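Local coordinates for dihydroxyacetone kinase (Citrobacter freundii, PDB 1UN8), which catalyses the ATP-dependent phosphorylation of dihydroxyacetone to dihydroxyacetone phosphate, working as a homodimer with divalent magnesium or calcium, at residues Gln235-Met240 / Phe303-Ile308; Asp242-Ala247 / Ser279-Arg284; Val256-Leu261 / Ile289-Leu294. All blocks are in the same frame, centred on the assembly; numbering follows the deposited sequence.

Interaction 1: Gln235-Met240 / Phe303-Ile308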
# COMPACT_ATOMS: atom_id res chain seq x y z
N GLN A 235 6.14 -20.24 -6.72
CA GLN A 235 5.27 -21.01 -7.58
C GLN A 235 4.30 -20.07 -8.26
O GLN A 235 4.13 -20.11 -9.49
CB GLN A 235 4.53 -22.07 -6.75
CG GLN A 235 5.47 -23.17 -6.25
CD GLN A 235 4.80 -24.14 -5.30
OE1 GLN A 235 3.79 -24.76 -5.63
NE2 GLN A 235 5.37 -24.29 -4.10
N VAL A 236 3.67 -19.20 -7.49
CA VAL A 236 2.72 -18.25 -8.05
C VAL A 236 3.37 -17.35 -9.11
O VAL A 236 2.82 -17.19 -10.19
CB VAL A 236 2.09 -17.38 -6.95
CG1 VAL A 236 1.17 -16.33 -7.57
CG2 VAL A 236 1.30 -18.27 -6.00
N VAL A 237 4.53 -16.79 -8.82
CA VAL A 237 5.16 -15.92 -9.81
C VAL A 237 5.62 -16.66 -11.06
O VAL A 237 5.48 -16.14 -12.17
CB VAL A 237 6.34 -15.14 -9.19
CG1 VAL A 237 7.16 -14.46 -10.28
CG2 VAL A 237 5.81 -14.09 -8.24
N ASN A 238 6.15 -17.87 -10.91
CA ASN A 238 6.61 -18.60 -12.08
C ASN A 238 5.44 -19.02 -12.96
O ASN A 238 5.55 -19.02 -14.19
CB ASN A 238 7.44 -19.82 -11.67
CG ASN A 238 8.81 -19.44 -11.12
OD1 ASN A 238 9.47 -18.52 -11.62
ND2 ASN A 238 9.26 -20.18 -10.11
N LEU A 239 4.32 -19.35 -12.34
CA LEU A 239 3.16 -19.73 -13.11
C LEU A 239 2.75 -18.53 -13.95
O LEU A 239 2.43 -18.66 -15.14
CB LEU A 239 2.03 -20.14 -12.17
CG LEU A 239 0.62 -20.27 -12.76
CD1 LEU A 239 0.65 -21.08 -14.05
CD2 LEU A 239 -0.30 -20.92 -11.73
N MET A 240 2.77 -17.36 -13.32
CA MET A 240 2.41 -16.12 -13.98
C MET A 240 3.40 -15.81 -15.08
O MET A 240 3.02 -15.39 -16.18
CB MET A 240 2.36 -14.99 -12.96
CG MET A 240 1.16 -15.07 -12.03
SD MET A 240 1.13 -13.84 -10.69
CE MET A 240 0.32 -12.42 -11.49
N PHE A 303 -1.54 -8.83 -6.57
CA PHE A 303 -0.60 -7.99 -7.31
C PHE A 303 -0.70 -8.35 -8.77
O PHE A 303 -1.26 -9.38 -9.11
CB PHE A 303 0.84 -8.20 -6.80
CG PHE A 303 1.39 -9.57 -7.09
CD1 PHE A 303 2.02 -9.85 -8.32
CD2 PHE A 303 1.28 -10.60 -6.15
CE1 PHE A 303 2.52 -11.12 -8.60
CE2 PHE A 303 1.78 -11.88 -6.42
CZ PHE A 303 2.40 -12.15 -7.65
N SER A 304 -0.19 -7.49 -9.65
CA SER A 304 -0.21 -7.80 -11.07
C SER A 304 1.16 -7.59 -11.67
O SER A 304 1.96 -6.82 -11.15
CB SER A 304 -1.28 -6.96 -11.79
OG SER A 304 -0.98 -5.58 -11.70
N LEU A 305 1.43 -8.33 -12.74
CA LEU A 305 2.69 -8.22 -13.44
C LEU A 305 2.38 -7.83 -14.88
O LEU A 305 1.63 -8.53 -15.57
CB LEU A 305 3.43 -9.55 -13.43
CG LEU A 305 3.97 -9.98 -12.08
CD1 LEU A 305 4.53 -11.39 -12.18
CD2 LEU A 305 5.04 -9.00 -11.64
N THR A 306 2.92 -6.69 -15.30
CA THR A 306 2.72 -6.21 -16.67
C THR A 306 4.03 -6.15 -17.44
O THR A 306 5.00 -5.53 -16.99
CB THR A 306 2.11 -4.81 -16.72
OG1 THR A 306 0.82 -4.83 -16.12
CG2 THR A 306 1.97 -4.37 -18.16
N ALA A 307 4.06 -6.80 -18.60
CA ALA A 307 5.24 -6.81 -19.45
C ALA A 307 4.91 -6.03 -20.71
O ALA A 307 3.87 -6.25 -21.33
CB ALA A 307 5.64 -8.24 -19.80
N ILE A 308 5.79 -5.09 -21.06
CA ILE A 308 5.64 -4.30 -22.28
C ILE A 308 6.90 -4.50 -23.13
O ILE A 308 8.02 -4.40 -22.62
CB ILE A 308 5.48 -2.80 -21.98
CG1 ILE A 308 5.46 -2.03 -23.29
CG2 ILE A 308 6.61 -2.30 -21.08
CD1 ILE A 308 4.24 -1.15 -23.46

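Interaction 2: Asp242-Ala247 / Ser279-Arg284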
# COMPACT_ATOMS: atom_id res chain seq x y z
N ASP A 242 5.14 -17.88 -16.80
CA ASP A 242 4.96 -18.76 -17.94
C ASP A 242 3.91 -18.18 -18.88
O ASP A 242 4.16 -17.98 -20.06
CB ASP A 242 4.51 -20.16 -17.49
CG ASP A 242 5.65 -20.97 -16.90
OD1 ASP A 242 6.79 -20.84 -17.39
OD2 ASP A 242 5.40 -21.74 -15.94
N LYS A 243 2.73 -17.89 -18.32
CA LYS A 243 1.64 -17.33 -19.11
C LYS A 243 2.03 -16.03 -19.78
O LYS A 243 1.60 -15.76 -20.90
CB LYS A 243 0.40 -17.15 -18.23
CG LYS A 243 -0.11 -18.48 -17.74
CD LYS A 243 -1.37 -18.39 -16.93
CE LYS A 243 -1.84 -19.78 -16.54
NZ LYS A 243 -1.97 -20.66 -17.75
N LEU A 244 2.86 -15.24 -19.12
CA LEU A 244 3.30 -13.99 -19.73
C LEU A 244 4.19 -14.33 -20.92
O LEU A 244 4.03 -13.75 -22.00
CB LEU A 244 4.07 -13.13 -18.73
CG LEU A 244 3.23 -12.24 -17.81
CD1 LEU A 244 4.10 -11.62 -16.75
CD2 LEU A 244 2.54 -11.16 -18.63
N LEU A 245 5.11 -15.27 -20.73
CA LEU A 245 6.01 -15.66 -21.81
C LEU A 245 5.27 -16.24 -23.01
O LEU A 245 5.67 -16.01 -24.16
CB LEU A 245 7.05 -16.67 -21.31
CG LEU A 245 8.21 -16.08 -20.52
CD1 LEU A 245 9.19 -17.17 -20.13
CD2 LEU A 245 8.91 -15.01 -21.34
N ALA A 246 4.20 -16.97 -22.75
CA ALA A 246 3.42 -17.56 -23.83
C ALA A 246 2.73 -16.49 -24.67
O ALA A 246 2.40 -16.73 -25.83
CB ALA A 246 2.39 -18.53 -23.26
N ALA A 247 2.51 -15.31 -24.09
CA ALA A 247 1.84 -14.25 -24.83
C ALA A 247 2.82 -13.27 -25.44
O ALA A 247 2.48 -12.57 -26.38
CB ALA A 247 0.88 -13.52 -23.93
N SER A 279 12.97 -15.36 -12.16
CA SER A 279 12.14 -16.12 -13.07
C SER A 279 12.78 -16.19 -14.45
O SER A 279 13.70 -15.43 -14.76
CB SER A 279 10.74 -15.50 -13.17
OG SER A 279 10.77 -14.28 -13.89
N PRO A 280 12.32 -17.12 -15.29
CA PRO A 280 12.86 -17.27 -16.64
C PRO A 280 12.70 -15.99 -17.44
O PRO A 280 13.27 -15.85 -18.53
CB PRO A 280 12.02 -18.41 -17.22
CG PRO A 280 11.66 -19.21 -16.01
CD PRO A 280 11.32 -18.16 -15.01
N LEU A 281 11.94 -15.04 -16.90
CA LEU A 281 11.69 -13.76 -17.56
C LEU A 281 12.84 -12.80 -17.34
O LEU A 281 13.01 -11.81 -18.05
CB LEU A 281 10.40 -13.17 -17.00
CG LEU A 281 9.83 -11.90 -17.61
CD1 LEU A 281 9.59 -12.11 -19.09
CD2 LEU A 281 8.54 -11.56 -16.92
N HIS A 282 13.64 -13.13 -16.34
CA HIS A 282 14.80 -12.36 -15.90
C HIS A 282 15.77 -11.81 -16.94
O HIS A 282 16.05 -10.61 -16.97
CB HIS A 282 15.54 -13.21 -14.85
CG HIS A 282 17.01 -12.97 -14.78
ND1 HIS A 282 17.56 -11.77 -14.38
CD2 HIS A 282 18.06 -13.80 -15.02
CE1 HIS A 282 18.88 -11.86 -14.38
NE2 HIS A 282 19.21 -13.09 -14.76
N SER A 283 16.30 -12.69 -17.80
CA SER A 283 17.28 -12.30 -18.81
C SER A 283 16.82 -11.31 -19.88
O SER A 283 17.62 -10.89 -20.70
CB SER A 283 17.83 -13.54 -19.51
OG SER A 283 16.81 -14.24 -20.19
N ARG A 284 15.55 -10.93 -19.87
CA ARG A 284 15.05 -10.01 -20.89
C ARG A 284 14.57 -8.70 -20.30
O ARG A 284 14.09 -7.84 -21.02
CB ARG A 284 13.90 -10.67 -21.66
CG ARG A 284 14.28 -11.98 -22.31
CD ARG A 284 13.09 -12.67 -22.94
NE ARG A 284 12.40 -11.80 -23.90
CZ ARG A 284 11.25 -12.11 -24.48
NH1 ARG A 284 10.67 -13.27 -24.21
NH2 ARG A 284 10.68 -11.25 -25.32

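Interaction 3: Val256-Leu261 / Ile289-Leu294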
# COMPACT_ATOMS: atom_id res chain seq x y z
N VAL A 256 9.07 -4.40 -17.04
CA VAL A 256 8.04 -5.08 -16.26
C VAL A 256 7.56 -4.24 -15.09
O VAL A 256 8.37 -3.71 -14.31
CB VAL A 256 8.55 -6.45 -15.73
CG1 VAL A 256 7.58 -7.04 -14.73
CG2 VAL A 256 8.78 -7.40 -16.89
N MET A 257 6.25 -4.11 -14.98
CA MET A 257 5.66 -3.34 -13.90
C MET A 257 5.04 -4.24 -12.84
O MET A 257 4.14 -5.04 -13.12
CB MET A 257 4.61 -2.38 -14.46
CG MET A 257 3.73 -1.75 -13.39
SD MET A 257 2.65 -0.46 -14.05
CE MET A 257 1.78 -1.36 -15.33
N ILE A 258 5.54 -4.13 -11.61
CA ILE A 258 5.03 -4.90 -10.47
C ILE A 258 4.08 -3.98 -9.71
O ILE A 258 4.50 -3.07 -9.00
CB ILE A 258 6.18 -5.34 -9.53
CG1 ILE A 258 7.26 -6.06 -10.33
CG2 ILE A 258 5.65 -6.25 -8.44
CD1 ILE A 258 8.65 -5.52 -10.13
N ASN A 259 2.79 -4.24 -9.88
CA ASN A 259 1.72 -3.46 -9.30
C ASN A 259 1.04 -4.11 -8.09
O ASN A 259 0.67 -5.28 -8.12
CB ASN A 259 0.67 -3.17 -10.38
CG ASN A 259 -0.54 -2.40 -9.86
OD1 ASN A 259 -0.41 -1.27 -9.38
ND2 ASN A 259 -1.72 -3.02 -9.96
N ASN A 260 0.87 -3.33 -7.03
CA ASN A 260 0.23 -3.82 -5.82
C ASN A 260 -1.25 -3.47 -5.93
O ASN A 260 -1.59 -2.29 -5.99
CB ASN A 260 0.83 -3.14 -4.60
CG ASN A 260 0.32 -3.74 -3.30
OD1 ASN A 260 -0.82 -4.20 -3.22
ND2 ASN A 260 1.16 -3.72 -2.27
N LEU A 261 -2.12 -4.48 -5.95
CA LEU A 261 -3.55 -4.20 -6.07
C LEU A 261 -4.12 -3.43 -4.87
O LEU A 261 -5.26 -2.95 -4.91
CB LEU A 261 -4.34 -5.48 -6.32
CG LEU A 261 -4.54 -5.96 -7.77
CD1 LEU A 261 -4.07 -4.92 -8.76
CD2 LEU A 261 -3.82 -7.26 -7.98
N ILE A 289 9.22 -1.35 -13.04
CA ILE A 289 8.37 -0.23 -12.69
C ILE A 289 7.65 -0.77 -11.44
O ILE A 289 6.78 -1.65 -11.54
CB ILE A 289 7.34 0.12 -13.79
CG1 ILE A 289 8.03 0.47 -15.11
CG2 ILE A 289 6.54 1.32 -13.36
CD1 ILE A 289 8.63 -0.72 -15.82
N GLY A 290 8.03 -0.25 -10.28
CA GLY A 290 7.44 -0.70 -9.03
C GLY A 290 8.47 -1.60 -8.36
O GLY A 290 9.61 -1.59 -8.79
N PRO A 291 8.09 -2.41 -7.36
CA PRO A 291 6.75 -2.57 -6.79
C PRO A 291 6.15 -1.29 -6.24
O PRO A 291 6.82 -0.55 -5.55
CB PRO A 291 6.95 -3.64 -5.72
CG PRO A 291 8.35 -3.44 -5.29
CD PRO A 291 9.06 -3.23 -6.60
N ALA A 292 4.89 -1.05 -6.57
CA ALA A 292 4.18 0.13 -6.11
C ALA A 292 2.68 -0.04 -6.37
O ALA A 292 2.27 -0.85 -7.20
CB ALA A 292 4.69 1.37 -6.84
N SER A 293 1.87 0.72 -5.64
CA SER A 293 0.43 0.68 -5.82
C SER A 293 0.15 1.68 -6.92
O SER A 293 0.12 2.88 -6.67
CB SER A 293 -0.29 1.08 -4.53
OG SER A 293 -0.00 0.17 -3.48
N LEU A 294 -0.05 1.19 -8.15
CA LEU A 294 -0.28 2.06 -9.31
C LEU A 294 -1.72 2.03 -9.84
O LEU A 294 -2.31 3.08 -10.08
CB LEU A 294 0.71 1.69 -10.40
CG LEU A 294 2.15 1.84 -9.92
CD1 LEU A 294 3.12 1.28 -10.94
CD2 LEU A 294 2.43 3.32 -9.67

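Interaction 1: Gln235-Met240 / Phe303-Ile308
The sulfur of Met240 meets the far end of the Phe303 ring, with SD 3.7 Å from both CE1 and CZ. This Met-aromatic contact is oblique: SD stands 4.5 Å from the ring centroid, 53° off its normal. A bend at the thioether (chi3 87°) turns the methyl toward the strand and leaves Met240 CE 3.9 Å from Phe303 CE1. Val237 reaches the same end of the ring, its CG2 lying 4.0 Å from Phe303 CZ, and the two side chains cross at about a right angle. This is the tight part of the contact. Around it the fit relaxes, with Val236 CG1 4.4 Å from Phe303 CZ and Met240 CB 4.3 Å from Leu305 CD1. Still further round the helix, Gln235 turns to solvent and Asn238 and Leu239 are partly exposed, so the helix is amphipathic here, with its apolar flank laid on the sheet.

The helix axis passes 10.3 Å from the strand axis, a spacing usual for a helix packed on a sheet, and the two run at 33° to each other. Leu305 points to the helix and the Phe303 ring swings its far end to it, whereas Ser304 lies on the other side of the strand and binds Asn259 there. Helix 266-277 adds Met269 and Ile272 to the surroundings of the Phe303 ring, and Phe5 of the second subunit meets that ring edge-to-face. Apolar contacts plus one sulfur-aromatic contact make up the chemistry, consistent with hydrophobic burial as the main attraction between the two segments.

Interaction 2: Asp242-Ala247 / Ser279-Arg284
The guanidinium of Arg284 beside Leu245 is gripped by backbone carbonyls of the connection between helix 233-247 and strand 254-260: NE donates to Gly252 O and NH2 to Pro249 O. NH1 is also hydrogen-bonded just beyond the segments and still lies 3.8 Å from Leu245 CD2. The methyl approaches the guanidinium obliquely, and a bend in the arginine chain at chi3 (55°) helps to bring the charged end back toward the helix.

Leu245 is the central side chain of the contact. Its two methyl groups divide the work: CD2 also packs 3.7 Å from Leu281 CD1, while CD1 lies 4.2 Å from Pro280 CB. The leucine chains of Leu245 and Leu281 run past one another in opposite directions, and methyl meets methyl. Leu281 has its CG opposite its own backbone N (chi1 -174°), which extends the side chain toward the helix. On the buried side its other methyl, CD2, makes a looser approach of 4.4 Å to Leu244 CD1. Leu281 also touches Val241 and Leu254, so it enters the layer between helix and sheet, whereas Pro280 remains at the exposed margin.

Residues 279-284 link helix 266-277 to strand 285-292. A type I beta turn spans Ser279 to His282, and a short 3-10 segment follows. Arg284 N bonds to Leu281 O at 3.2 Å, a link between the two residues that both touch Leu245 CD2. The contact therefore joins the C-terminal part of helix 233-247 to the connection entering the outermost strand 285-292. Its chemistry implies a division of labour: leucine and proline carbons make the interface, while guanidinium N-H groups are directed to carbonyls beside it, which would probably lower the cost of placing a charged group next to Leu245.

Interaction 3: Val256-Leu261 / Ile289-Leu294
Val256 begins the parallel pairing, its O accepting Ile289 N at 2.8 Å. Next, Met257 pairs with Ile289 on one face of the sheet, where their CB atoms stand 3.8 Å apart. An extended first half of the chain (chi1 168°) carries the methionine sulfur onward to Leu294, and SD lies 3.6 Å from Leu294 CD1. Ile258 uses both backbone atoms: N donates to Ile289 O at 2.8 Å, while O receives Ala292 N at 3.2 Å together with a CA-H...O contact from Pro291. Its CG2 lies alongside the proline ring. Between these bonds the register slips by one residue, a beta bulge formed where Gly290, at a positive phi of 104°, precedes a cis peptide bond to Pro291.

Asn259 resumes the pairing opposite Ala292. Its OD1 accepts Leu294 N at 2.8 Å, the donor lying almost on the C=O line (176°), and ND2 donates to Val295 O and Ser304 OG, so the amide is fixed in rotation. Asn260 N then bonds to Ala292 O at 2.9 Å, with the donor above the carbonyl plane. The Asn260 amide turns to Gly262 N and Val264 O, leaving CB against Ser293 OG.

Helix 266-277 connects the two parallel neighbours, completing a beta-alpha-beta unit. The Asn259 side chain is about 8 Å from that of the substrate-binding His61. Backbone pairing thus resumes after the bulge, and beyond it Asn259 OD1 takes the N-H of Leu294, consistent with the amide fixing the path of the chain at Leu294 and Val295.

The three contacts belong to one part of the DhaK region, where helix 233-247 packs on a mixed sheet. Interactions 1 and 2, with centres about 9 Å apart, share helix 233-247, and Leu244 CD1 of interaction 2 packs 4.0 Å from Leu305 CB of interaction 1. Interactions 1 and 3 meet in the sheet, where Thr306 O and Met257 N are 2.8 Å apart, a probable hydrogen bond between neighbouring strands. Interactions 2 and 3 are further separated, about 17 Å between centres, but Leu281 CD2 reaches Val256 CG2 at 4.2 Å. Interaction 3 alone approaches the substrate site, the Asn259 and Lys109 side chains being about 10 Å apart; the other two are packing away from it.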